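Local structure of uncharacterized metal-dependent hydrolase (Pyrococcus horikoshii, 3IGH) at residues 189-192 with 193-196; 220-224 with 225-229. The protein is of unknown specific function but probably hydrolyses carbon-nitrogen bonds other than peptide bonds, as expected of a metal-dependent amidohydrolase. All coordinates share one frame; numbering follows the deposited sequence.

Interaction 1: residues 189-192 with 193-196. With SO4 (sulfate ion), chain J.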
ATOM      1  N   TYR A 189       6.316  20.395  -4.388  1.00 29.92           N
ATOM      2  CA  TYR A 189       7.762  20.157  -4.342  1.00 29.26           C
ATOM      3  C   TYR A 189       8.150  18.787  -4.888  1.00 29.04           C
ATOM      4  O   TYR A 189       9.116  18.668  -5.646  1.00 28.39           O
ATOM      5  CB  TYR A 189       8.305  20.322  -2.925  1.00 29.83           C
ATOM      6  CG  TYR A 189       8.295  21.746  -2.410  1.00 34.53           C
ATOM      7  CD1 TYR A 189       8.604  22.819  -3.245  1.00 37.25           C
ATOM      8  CD2 TYR A 189       8.000  22.015  -1.074  1.00 43.05           C
ATOM      9  CE1 TYR A 189       8.610  24.130  -2.762  1.00 34.83           C
ATOM     10  CE2 TYR A 189       7.997  23.317  -0.588  1.00 47.98           C
ATOM     11  CZ  TYR A 189       8.299  24.365  -1.437  1.00 38.80           C
ATOM     12  OH  TYR A 189       8.293  25.650  -0.952  1.00 47.94           O
ATOM     13  N   ILE A 190       7.387  17.758  -4.524  1.00 30.71           N
ATOM     14  CA  ILE A 190       7.685  16.394  -4.992  1.00 30.66           C
ATOM     15  C   ILE A 190       7.452  16.274  -6.500  1.00 30.31           C
ATOM     16  O   ILE A 190       8.244  15.640  -7.207  1.00 28.40           O
ATOM     17  CB  ILE A 190       6.902  15.310  -4.190  1.00 29.75           C
ATOM     18  CG1 ILE A 190       7.405  15.272  -2.744  1.00 27.80           C
ATOM     19  CG2 ILE A 190       7.088  13.918  -4.820  1.00 26.11           C
ATOM     20  CD1 ILE A 190       6.415  14.644  -1.755  1.00 29.11           C
ATOM     21  N   LYS A 191       6.385  16.896  -6.999  1.00 28.57           N
ATOM     22  CA  LYS A 191       6.139  16.918  -8.452  1.00 30.04           C
ATOM     23  C   LYS A 191       7.293  17.598  -9.198  1.00 30.28           C
ATOM     24  O   LYS A 191       7.759  17.097 -10.217  1.00 29.95           O
ATOM     25  CB  LYS A 191       4.814  17.601  -8.788  1.00 32.98           C
ATOM     26  CG  LYS A 191       3.586  16.731  -8.508  1.00 37.76           C
ATOM     27  CD  LYS A 191       2.294  17.376  -9.008  1.00 45.21           C
ATOM     28  CE  LYS A 191       2.003  16.992 -10.451  1.00 70.05           C
ATOM     29  NZ  LYS A 191       0.639  17.418 -10.867  1.00 82.87           N
ATOM     30  N   ARG A 192       7.767  18.707  -8.685  1.00 28.74           N
ATOM     31  CA  ARG A 192       8.882  19.368  -9.289  1.00 29.04           C
ATOM     32  C   ARG A 192      10.139  18.521  -9.278  1.00 33.09           C
ATOM     33  O   ARG A 192      10.802  18.405 -10.253  1.00 29.21           O
ATOM     34  CB  ARG A 192       9.096  20.737  -8.696  1.00 29.35           C
ATOM     35  CG  ARG A 192      10.287  21.458  -9.210  1.00 42.21           C
ATOM     36  CD  ARG A 192       9.971  22.596 -10.167  1.00 66.72           C
ATOM     37  NE  ARG A 192      11.142  22.999 -10.943  1.00 66.11           N
ATOM     38  CZ  ARG A 192      11.785  22.190 -11.781  1.00 73.88           C
ATOM     39  NH1 ARG A 192      11.347  20.948 -11.964  1.00 62.17           N
ATOM     40  NH2 ARG A 192      12.859  22.614 -12.436  1.00 60.42           N
ATOM     41  N   ALA A 193      10.432  17.918  -8.150  1.00 31.81           N
ATOM     42  CA  ALA A 193      11.594  17.043  -8.027  1.00 30.19           C
ATOM     43  C   ALA A 193      11.557  15.834  -8.957  1.00 27.36           C
ATOM     44  O   ALA A 193      12.544  15.554  -9.640  1.00 28.48           O
ATOM     45  CB  ALA A 193      11.774  16.591  -6.563  1.00 26.90           C
ATOM     46  N   GLN A 194      10.427  15.124  -9.004  1.00 27.75           N
ATOM     47  CA  GLN A 194      10.342  13.925  -9.839  1.00 28.51           C
ATOM     48  C   GLN A 194      10.462  14.220 -11.338  1.00 30.85           C
ATOM     49  O   GLN A 194      11.024  13.411 -12.067  1.00 30.67           O
ATOM     50  CB  GLN A 194       9.084  13.093  -9.542  1.00 26.80           C
ATOM     51  CG  GLN A 194       7.766  13.769  -9.942  1.00 27.82           C
ATOM     52  CD  GLN A 194       6.533  12.907  -9.720  1.00 39.90           C
ATOM     53  OE1 GLN A 194       6.629  11.772  -9.255  1.00 31.25           O
ATOM     54  NE2 GLN A 194       5.361  13.446 -10.070  1.00 30.45           N
ATOM     55  N   GLU A 195       9.948  15.367 -11.787  1.00 28.21           N
ATOM     56  CA  GLU A 195      10.068  15.740 -13.201  1.00 33.79           C
ATOM     57  C   GLU A 195      11.513  16.097 -13.554  1.00 29.54           C
ATOM     58  O   GLU A 195      11.981  15.768 -14.639  1.00 34.85           O
ATOM     59  CB  GLU A 195       9.061  16.834 -13.609  1.00 36.32           C
ATOM     60  CG  GLU A 195       9.265  18.228 -13.033  1.00 65.29           C
ATOM     61  CD  GLU A 195       8.076  19.166 -13.275  1.00 66.02           C
ATOM     62  OE1 GLU A 195       8.290  20.401 -13.322  1.00 57.62           O
ATOM     63  OE2 GLU A 195       6.934  18.668 -13.410  1.00 83.27           O
ATOM     64  N   HIS A 196      12.214  16.724 -12.605  1.00 32.26           N
ATOM     65  CA  HIS A 196      13.644  17.009 -12.711  1.00 32.42           C
ATOM     66  C   HIS A 196      14.452  15.718 -12.812  1.00 31.99           C
ATOM     67  O   HIS A 196      15.327  15.585 -13.681  1.00 28.57           O
ATOM     68  CB  HIS A 196      14.079  17.837 -11.496  1.00 31.65           C
ATOM     69  CG  HIS A 196      15.523  18.241 -11.507  1.00 37.17           C
ATOM     70  ND1 HIS A 196      15.996  19.298 -12.255  1.00 39.94           N
ATOM     71  CD2 HIS A 196      16.590  17.751 -10.832  1.00 32.60           C
ATOM     72  CE1 HIS A 196      17.294  19.432 -12.055  1.00 43.52           C
ATOM     73  NE2 HIS A 196      17.681  18.508 -11.193  1.00 35.68           N
TER
HETATM   74  S   SO4 J   9      20.420  20.205  -9.207  0.50 44.92           S
HETATM   75  O1  SO4 J   9      19.645  21.081 -10.078  0.50 38.03           O
HETATM   76  O2  SO4 J   9      21.836  20.524  -9.350  0.50 50.62           O
HETATM   77  O3  SO4 J   9      20.018  20.403  -7.818  0.50 40.01           O
HETATM   78  O4  SO4 J   9      20.190  18.821  -9.599  0.50 33.97           O
HETATM   79  O   HOH W   1       5.737  15.637 -11.878  1.00 40.75           O
HETATM   80  O   HOH W   2      14.201  21.004 -13.779  1.00 50.69           O
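R192 and E195 meet by charge: NH1 of R192 lies 3.4 Å from OE1 of E195, three residues further along the same helix. The two side chains cross at about a right angle and the carboxylate oxygen sits well out of the guanidinium plane, so the salt bridge is electrostatic, without an N-H aimed at the oxygen. R192 suits the place because its long chain, bent at chi2, serves several partners; its NE forms a salt bridge with E78.

The backbone supplies the regular bonds. A193 N donates to Y189 O, Q194 N to I190 O at 2.9 Å, E195 N to K191 O and H196 N to R192 O. K191 O has a further donor, a water that also accepts from NE2 of Q194 (2.9 Å from NE2 to the water oxygen). In Q194, CG is wedged between the backbone N and the carbonyl carbon (chi1 68°), which lays its chain beside that of K191, with NE2 4.0 Å from K191 CG. The buried amide of Q194 is used at both ends, NE2 giving to K226 O and OE1 accepting from S228 N. With an alanine here, K226 O and S228 N would probably lose these partners, and the water its amide donor.

H196 works through both ring nitrogens: ND1 shares a water with R192 NH2, and NE2 donates to O4 of the sulfate, 3.0 Å away. That ion, probably from the crystallisation liquor, also accepts from A406 N.

Small A193 lets helix 70-78 come close at L73, while branched, apolar I190 packs on A217. The whole is an i to i+4 bonded alpha-helix of the TIM-barrel amidohydrolase fold, with apolar faces turned to neighbouring helices and a charged pair on its flank.

Interaction 2: residues 220-224 with 225-229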
ATOM      1  N   TYR A 220      -1.108  10.753  -1.638  1.00 27.67           N
ATOM      2  CA  TYR A 220      -1.954  11.491  -2.581  1.00 25.92           C
ATOM      3  C   TYR A 220      -1.527  11.245  -4.035  1.00 30.68           C
ATOM      4  O   TYR A 220      -2.340  10.857  -4.872  1.00 27.31           O
ATOM      5  CB  TYR A 220      -1.917  12.997  -2.260  1.00 33.39           C
ATOM      6  CG  TYR A 220      -2.609  13.845  -3.305  1.00 38.12           C
ATOM      7  CD1 TYR A 220      -4.001  13.971  -3.320  1.00 40.81           C
ATOM      8  CD2 TYR A 220      -1.873  14.510  -4.295  1.00 36.18           C
ATOM      9  CE1 TYR A 220      -4.642  14.746  -4.289  1.00 40.22           C
ATOM     10  CE2 TYR A 220      -2.500  15.273  -5.267  1.00 34.85           C
ATOM     11  CZ  TYR A 220      -3.886  15.395  -5.251  1.00 46.33           C
ATOM     12  OH  TYR A 220      -4.507  16.154  -6.211  1.00 47.71           O
ATOM     13  N   LEU A 221      -0.243  11.455  -4.318  1.00 26.90           N
ATOM     14  CA  LEU A 221       0.284  11.287  -5.674  1.00 29.82           C
ATOM     15  C   LEU A 221       0.134   9.869  -6.203  1.00 29.72           C
ATOM     16  O   LEU A 221      -0.213   9.682  -7.362  1.00 30.49           O
ATOM     17  CB  LEU A 221       1.751  11.719  -5.736  1.00 34.03           C
ATOM     18  CG  LEU A 221       2.007  13.230  -5.647  1.00 31.71           C
ATOM     19  CD1 LEU A 221       3.476  13.477  -5.465  1.00 29.83           C
ATOM     20  CD2 LEU A 221       1.491  13.969  -6.890  1.00 30.74           C
ATOM     21  N   GLU A 222       0.400   8.883  -5.346  1.00 29.39           N
ATOM     22  CA  GLU A 222       0.173   7.465  -5.665  1.00 29.54           C
ATOM     23  C   GLU A 222      -1.293   7.159  -6.043  1.00 29.89           C
ATOM     24  O   GLU A 222      -1.528   6.530  -7.075  1.00 32.67           O
ATOM     25  CB  GLU A 222       0.690   6.562  -4.526  1.00 32.02           C
ATOM     26  CG  GLU A 222       0.191   5.102  -4.505  1.00 32.82           C
ATOM     27  CD  GLU A 222       0.927   4.154  -5.451  1.00 41.80           C
ATOM     28  OE1 GLU A 222       1.943   4.539  -6.071  1.00 35.61           O
ATOM     29  OE2 GLU A 222       0.474   2.994  -5.566  1.00 43.66           O
ATOM     30  N   ARG A 223      -2.269   7.622  -5.253  1.00 30.53           N
ATOM     31  CA  ARG A 223      -3.683   7.338  -5.547  0.50 33.08           C
ATOM     32  C   ARG A 223      -4.196   8.082  -6.781  1.00 34.07           C
ATOM     33  O   ARG A 223      -5.066   7.586  -7.480  1.00 34.25           O
ATOM     34  CB  ARG A 223      -4.600   7.548  -4.323  0.50 30.06           C
ATOM     35  CG  ARG A 223      -4.870   8.988  -3.915  0.50 40.36           C
ATOM     36  CD  ARG A 223      -6.115   9.095  -3.038  0.50 35.84           C
ATOM     37  NE  ARG A 223      -6.263  10.421  -2.433  0.50 39.89           N
ATOM     38  CZ  ARG A 223      -7.000  11.414  -2.932  0.50 41.76           C
ATOM     39  NH1 ARG A 223      -7.684  11.250  -4.054  0.50 42.15           N
ATOM     40  NH2 ARG A 223      -7.060  12.581  -2.301  0.50 40.21           N
ATOM     41  N   GLU A 224      -3.631   9.264  -7.049  1.00 32.35           N
ATOM     42  CA  GLU A 224      -3.970  10.038  -8.252  1.00 34.22           C
ATOM     43  C   GLU A 224      -3.235   9.544  -9.501  1.00 35.39           C
ATOM     44  O   GLU A 224      -3.482  10.037 -10.601  1.00 35.97           O
ATOM     45  CB  GLU A 224      -3.634  11.517  -8.052  1.00 36.81           C
ATOM     46  CG  GLU A 224      -4.378  12.205  -6.926  1.00 32.14           C
ATOM     47  CD  GLU A 224      -5.804  12.584  -7.280  1.00 56.82           C
ATOM     48  OE1 GLU A 224      -6.027  13.159  -8.367  1.00 63.82           O
ATOM     49  OE2 GLU A 224      -6.700  12.321  -6.454  1.00 57.62           O
ATOM     50  N   GLY A 225      -2.312   8.601  -9.329  1.00 31.46           N
ATOM     51  CA  GLY A 225      -1.482   8.118 -10.430  1.00 31.84           C
ATOM     52  C   GLY A 225      -0.574   9.211 -10.980  1.00 32.82           C
ATOM     53  O   GLY A 225      -0.280   9.240 -12.172  1.00 34.51           O
ATOM     54  N   LYS A 226      -0.142  10.115 -10.106  1.00 32.35           N
ATOM     55  CA  LYS A 226       0.707  11.243 -10.497  1.00 33.20           C
ATOM     56  C   LYS A 226       2.143  11.111  -9.981  1.00 35.60           C
ATOM     57  O   LYS A 226       2.927  12.057 -10.073  1.00 36.96           O
ATOM     58  CB  LYS A 226       0.079  12.572 -10.051  1.00 33.60           C
ATOM     59  CG  LYS A 226      -1.181  12.940 -10.835  1.00 38.27           C
ATOM     60  CD  LYS A 226      -1.914  14.113 -10.218  1.00 59.65           C
ATOM     61  CE  LYS A 226      -3.123  14.493 -11.065  1.00 73.25           C
ATOM     62  NZ  LYS A 226      -4.050  15.410 -10.345  1.00 72.12           N
ATOM     63  N   LEU A 227       2.479   9.947  -9.428  1.00 31.15           N
ATOM     64  CA  LEU A 227       3.883   9.607  -9.150  1.00 34.80           C
ATOM     65  C   LEU A 227       4.520   9.028 -10.409  1.00 37.73           C
ATOM     66  O   LEU A 227       4.118   7.971 -10.891  1.00 38.36           O
ATOM     67  CB  LEU A 227       3.998   8.592  -8.006  1.00 33.72           C
ATOM     68  CG  LEU A 227       4.257   8.966  -6.549  1.00 45.06           C
ATOM     69  CD1 LEU A 227       4.603   7.700  -5.793  1.00 33.45           C
ATOM     70  CD2 LEU A 227       5.363  10.002  -6.366  1.00 34.37           C
ATOM     71  N   SER A 228       5.521   9.718 -10.945  1.00 31.00           N
ATOM     72  CA  SER A 228       6.068   9.346 -12.239  1.00 33.90           C
ATOM     73  C   SER A 228       7.371   8.551 -12.136  1.00 33.96           C
ATOM     74  O   SER A 228       7.923   8.121 -13.150  1.00 32.64           O
ATOM     75  CB  SER A 228       6.267  10.601 -13.093  1.00 37.13           C
ATOM     76  OG  SER A 228       7.201  11.471 -12.482  1.00 34.11           O
ATOM     77  N   ILE A 229       7.858   8.368 -10.907  1.00 32.96           N
ATOM     78  CA  ILE A 229       9.063   7.586 -10.632  1.00 28.10           C
ATOM     79  C   ILE A 229       8.766   6.615  -9.479  1.00 25.56           C
ATOM     80  O   ILE A 229       7.847   6.843  -8.691  1.00 28.74           O
ATOM     81  CB  ILE A 229      10.276   8.498 -10.235  1.00 31.98           C
ATOM     82  CG1 ILE A 229       9.942   9.353  -9.002  1.00 30.19           C
ATOM     83  CG2 ILE A 229      10.743   9.356 -11.436  1.00 29.76           C
ATOM     84  CD1 ILE A 229      11.136  10.100  -8.357  1.00 33.16           C
TER
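L221 O receives K226 N at 2.8 Å, the defining 6→1 bond of a Schellman motif that closes helix 212-223. G225 N gives the inner bond to E222 O (3.2 Å), coming from above the carbonyl plane and not along a lone pair. L227 N adds a weak third bond, also to L221 O. G225 has a positive phi of 64°, which glycine accepts easily, and a CB there would come too near E224 O.

Apolar contact accompanies the turn: CB of L221 meets CG of L227 at 3.8 Å, the two leucines crossing at about a right angle, while CD2 of L221 touches CB of K226. Leucines suit these positions because both side chains are buried, against each other and against helix 183-199, where L221 packs on K191 and L227 on Q194.

Further out, a charged network spans the turn. E224 and K226 run side by side, and the methylenes of K226 lie along CB of E224 before the ammonium reaches the carboxylate. E224, bent at chi2 (-78°), turns its acid back so that OE1 faces the lysine; in one conformer of R223, NH1 also reaches OE2. CG of E224 rests over one face of the Y220 ring, offset toward its rim.

E222 points elsewhere: its carboxylate accepts from the backbone N of N254, R255 and L256, tying the last helical turn to that segment, and its side chain packs on F251 of the second subunit. Back at the turn, E224 OE1 stands 3.6 Å from K226 NZ, a loose ion pair.

Overall arrangement
Interaction 1 lies within helix 183-199 and interaction 2 at the end of helix 212-223 and in the loop leading to strand 230-235, so they follow in series along the chain, with strand 202-210 between the two helices. Their centres are about 12 Å apart, on the same side of the chain's centre. Strands 202-210 and 230-235 pair in parallel, as expected in a TIM-barrel fold, and the helices pack against each other. The two sites touch directly: I190 CG2 lies 3.7 Å from L221 CD1, and the glutamine amide joins the first helix to the loop. One helix thus holds the turn by which its neighbour returns to the barrel.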